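Side-chain contact in peptide methionine sulfoxide reductase MsrA (Corynebacterium diphtheriae, PDB 4D7L), which reduces the S-epimer of methionine sulfoxide, in proteins or as the free amino acid, back to methionine, probably repairing oxidised proteins: residues E64-G69 / E130-A135. Numbering follows the deposited sequence.
Sequences ETIYIG and ELVVKA. With PGE (triethylene glycol), chain K.
I66 and I68 of strand 64-69 turn their side chains to the same face of the mixed sheet and meet L131, V132 and A135 of helix 128-137. This is the helix-on-sheet packing of the α+β fold of MsrA, in which helices cover a mostly antiparallel sheet; here strand and helix segments run almost parallel (8°), their axes 9.9 Å apart. The strand is interior, bonded through its backbone to strands 114-121 and 158-161, so β-branched isoleucines suit it: they tolerate the extended backbone and present methyl groups to the helix.

I66 splits its two arms between neighbouring helix residues. With CG1 anti to the backbone N (chi1 -172°) and chi2 also extended, the long arm brings CD1 to V132 CG2 at 3.8 Å, roughly perpendicular to the valine, which, on the helix flank, needs only a short γ-methyl to meet it. The short arm, CG2, lies 4.0 Å from L131 CD1, the side chains lying alongside but pointing opposite ways; leucine's branched end reaches the sheet from a helix position facing it. I68 meets A135, whose lone methyl lets the helix backbone come near: their CA atoms are 7.2 Å apart, against 8.3 Å for I66 and L131. F80 of helix 73-81 touches I68, L131 and A135.

These methyl contacts among five buried residues form the tight side. E130, exposed on the helix, and T65, partly exposed on the sheet's other face, take no part; T65 OG1 hydrogen-bonds O1 of a triethylene glycol, probably from the crystallisation liquor, at 2.8 Å. On the buried side I68 CG2 meets A135 CB at 3.8 Å, methyl to methyl.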
ATOM      1  N   GLU A  64       4.070  10.499 -12.130  1.00 25.75           N
ATOM      2  CA  GLU A  64       3.718   9.097 -12.313  1.00 22.59           C
ATOM      3  C   GLU A  64       3.133   8.599 -10.997  1.00 19.01           C
ATOM      4  O   GLU A  64       3.310   9.255  -9.960  1.00 20.96           O
ATOM      5  CB  GLU A  64       4.944   8.286 -12.740  1.00 24.14           C
ATOM      6  CG  GLU A  64       5.471   8.672 -14.150  1.00 24.01           C
ATOM      7  CD  GLU A  64       6.805   7.985 -14.551  1.00 62.74           C
ATOM      8  OE1 GLU A  64       7.376   7.191 -13.755  1.00 54.99           O
ATOM      9  OE2 GLU A  64       7.293   8.254 -15.679  1.00 58.50           O
ATOM     10  N   THR A  65       2.448   7.454 -11.037  1.00 15.77           N
ATOM     11  CA  THR A  65       1.858   6.856  -9.841  1.00 21.77           C
ATOM     12  C   THR A  65       2.276   5.396  -9.703  1.00 22.58           C
ATOM     13  O   THR A  65       2.306   4.656 -10.697  1.00 20.65           O
ATOM     14  CB  THR A  65       0.319   6.926  -9.874  1.00 20.22           C
ATOM     15  OG1 THR A  65      -0.099   8.288 -10.017  1.00 23.25           O
ATOM     16  CG2 THR A  65      -0.274   6.339  -8.574  1.00 17.92           C
ATOM     17  N   ILE A  66       2.632   4.999  -8.480  1.00 14.37           N
ATOM     18  CA  ILE A  66       2.798   3.586  -8.142  1.00 14.46           C
ATOM     19  C   ILE A  66       2.011   3.283  -6.861  1.00 22.07           C
ATOM     20  O   ILE A  66       1.879   4.138  -5.977  1.00 19.64           O
ATOM     21  CB  ILE A  66       4.301   3.209  -7.994  1.00 19.79           C
ATOM     22  CG1 ILE A  66       4.496   1.690  -7.836  1.00 18.62           C
ATOM     23  CG2 ILE A  66       4.995   4.039  -6.878  1.00 19.04           C
ATOM     24  CD1 ILE A  66       5.997   1.293  -7.703  1.00 20.46           C
ATOM     25  N   TYR A  67       1.456   2.077  -6.782  1.00 14.89           N
ATOM     26  CA  TYR A  67       0.648   1.664  -5.641  1.00 14.60           C
ATOM     27  C   TYR A  67       1.397   0.614  -4.839  1.00 20.69           C
ATOM     28  O   TYR A  67       1.772  -0.427  -5.373  1.00 17.15           O
ATOM     29  CB  TYR A  67      -0.708   1.105  -6.106  1.00 15.18           C
ATOM     30  CG  TYR A  67      -1.533   2.129  -6.838  1.00 16.29           C
ATOM     31  CD1 TYR A  67      -1.399   2.290  -8.211  1.00 15.73           C
ATOM     32  CD2 TYR A  67      -2.413   2.970  -6.154  1.00 15.32           C
ATOM     33  CE1 TYR A  67      -2.139   3.245  -8.905  1.00 18.08           C
ATOM     34  CE2 TYR A  67      -3.162   3.930  -6.842  1.00 20.21           C
ATOM     35  CZ  TYR A  67      -3.015   4.055  -8.217  1.00 19.88           C
ATOM     36  OH  TYR A  67      -3.733   4.991  -8.905  1.00 21.48           O
ATOM     37  N   ILE A  68       1.604   0.882  -3.556  1.00 18.10           N
ATOM     38  CA  ILE A  68       2.497   0.059  -2.750  1.00 13.38           C
ATOM     39  C   ILE A  68       1.797  -0.542  -1.557  1.00 14.20           C
ATOM     40  O   ILE A  68       1.157   0.184  -0.776  1.00 13.09           O
ATOM     41  CB  ILE A  68       3.689   0.903  -2.239  1.00 19.49           C
ATOM     42  CG1 ILE A  68       4.461   1.490  -3.423  1.00 23.66           C
ATOM     43  CG2 ILE A  68       4.611   0.072  -1.325  1.00 19.27           C
ATOM     44  CD1 ILE A  68       5.066   0.443  -4.293  1.00 31.23           C
ATOM     45  N   GLY A  69       1.938  -1.852  -1.389  1.00 16.77           N
ATOM     46  CA  GLY A  69       1.422  -2.504  -0.196  1.00 19.35           C
ATOM     47  C   GLY A  69       2.542  -3.152   0.600  1.00 20.10           C
ATOM     48  O   GLY A  69       3.194  -4.083   0.119  1.00 16.16           O
ATOM     49  N   GLU A 130      13.648   3.235  -7.973  1.00 18.66           N
ATOM     50  CA  GLU A 130      14.018   3.625  -6.612  1.00 17.46           C
ATOM     51  C   GLU A 130      12.882   3.407  -5.619  1.00 23.07           C
ATOM     52  O   GLU A 130      13.114   3.028  -4.467  1.00 20.74           O
ATOM     53  CB  GLU A 130      14.462   5.095  -6.588  1.00 21.31           C
ATOM     54  CG  GLU A 130      15.814   5.293  -7.271  1.00 28.52           C
ATOM     55  CD  GLU A 130      16.293   6.741  -7.280  1.00 37.31           C
ATOM     56  OE1 GLU A 130      15.487   7.657  -7.545  1.00 27.98           O
ATOM     57  OE2 GLU A 130      17.498   6.954  -7.047  1.00 50.84           O
ATOM     58  N   LEU A 131      11.652   3.659  -6.056  1.00 18.96           N
ATOM     59  CA  LEU A 131      10.508   3.495  -5.163  1.00 17.87           C
ATOM     60  C   LEU A 131      10.235   2.010  -4.913  1.00 20.77           C
ATOM     61  O   LEU A 131       9.844   1.624  -3.808  1.00 23.20           O
ATOM     62  CB  LEU A 131       9.262   4.197  -5.744  1.00 17.57           C
ATOM     63  CG  LEU A 131       9.365   5.739  -5.758  1.00 20.88           C
ATOM     64  CD1 LEU A 131       8.195   6.340  -6.496  1.00 16.22           C
ATOM     65  CD2 LEU A 131       9.386   6.266  -4.317  1.00 23.33           C
ATOM     66  N   VAL A 132      10.422   1.175  -5.932  1.00 18.26           N
ATOM     67  CA  VAL A 132      10.271  -0.270  -5.702  1.00 15.99           C
ATOM     68  C   VAL A 132      11.306  -0.760  -4.694  1.00 17.36           C
ATOM     69  O   VAL A 132      10.987  -1.516  -3.762  1.00 18.76           O
ATOM     70  CB  VAL A 132      10.378  -1.093  -7.026  1.00 21.34           C
ATOM     71  CG1 VAL A 132      10.430  -2.594  -6.732  1.00 19.60           C
ATOM     72  CG2 VAL A 132       9.191  -0.782  -7.956  1.00 22.81           C
ATOM     73  N   VAL A 133      12.544  -0.312  -4.854  1.00 17.25           N
ATOM     74  CA  VAL A 133      13.616  -0.713  -3.933  1.00 18.22           C
ATOM     75  C   VAL A 133      13.299  -0.231  -2.517  1.00 22.73           C
ATOM     76  O   VAL A 133      13.459  -0.978  -1.535  1.00 21.36           O
ATOM     77  CB  VAL A 133      14.993  -0.161  -4.390  1.00 20.17           C
ATOM     78  CG1 VAL A 133      16.035  -0.285  -3.275  1.00 22.00           C
ATOM     79  CG2 VAL A 133      15.463  -0.884  -5.655  1.00 20.71           C
ATOM     80  N   LYS A 134      12.814   1.004  -2.406  1.00 24.44           N
ATOM     81  CA  LYS A 134      12.483   1.544  -1.092  1.00 24.78           C
ATOM     82  C   LYS A 134      11.401   0.707  -0.413  1.00 25.99           C
ATOM     83  O   LYS A 134      11.499   0.397   0.767  1.00 19.95           O
ATOM     84  CB  LYS A 134      12.014   2.993  -1.188  1.00 25.06           C
ATOM     85  CG  LYS A 134      11.950   3.658   0.181  1.00 35.74           C
ATOM     86  CD  LYS A 134      11.557   5.104   0.059  1.00 42.85           C
ATOM     87  CE  LYS A 134      12.687   6.020   0.456  1.00 44.57           C
ATOM     88  NZ  LYS A 134      12.697   6.271   1.924  1.00 47.07           N
ATOM     89  N   ALA A 135      10.373   0.338  -1.166  1.00 15.94           N
ATOM     90  CA  ALA A 135       9.332  -0.544  -0.631  1.00 19.64           C
ATOM     91  C   ALA A 135       9.898  -1.894  -0.184  1.00 18.61           C
ATOM     92  O   ALA A 135       9.578  -2.379   0.906  1.00 23.08           O
ATOM     93  CB  ALA A 135       8.260  -0.761  -1.646  1.00 17.05           C
TER
HETATM   94  C1  PGE K1227      -0.486   9.438 -13.300  1.00 54.19           C
HETATM   95  O1  PGE K1227       0.208  10.036 -12.218  1.00 54.70           O
HETATM   96  C2  PGE K1227      -0.254   7.938 -13.272  1.00 58.82           C
HETATM   97  O2  PGE K1227      -1.227   7.260 -14.040  1.00 59.92           O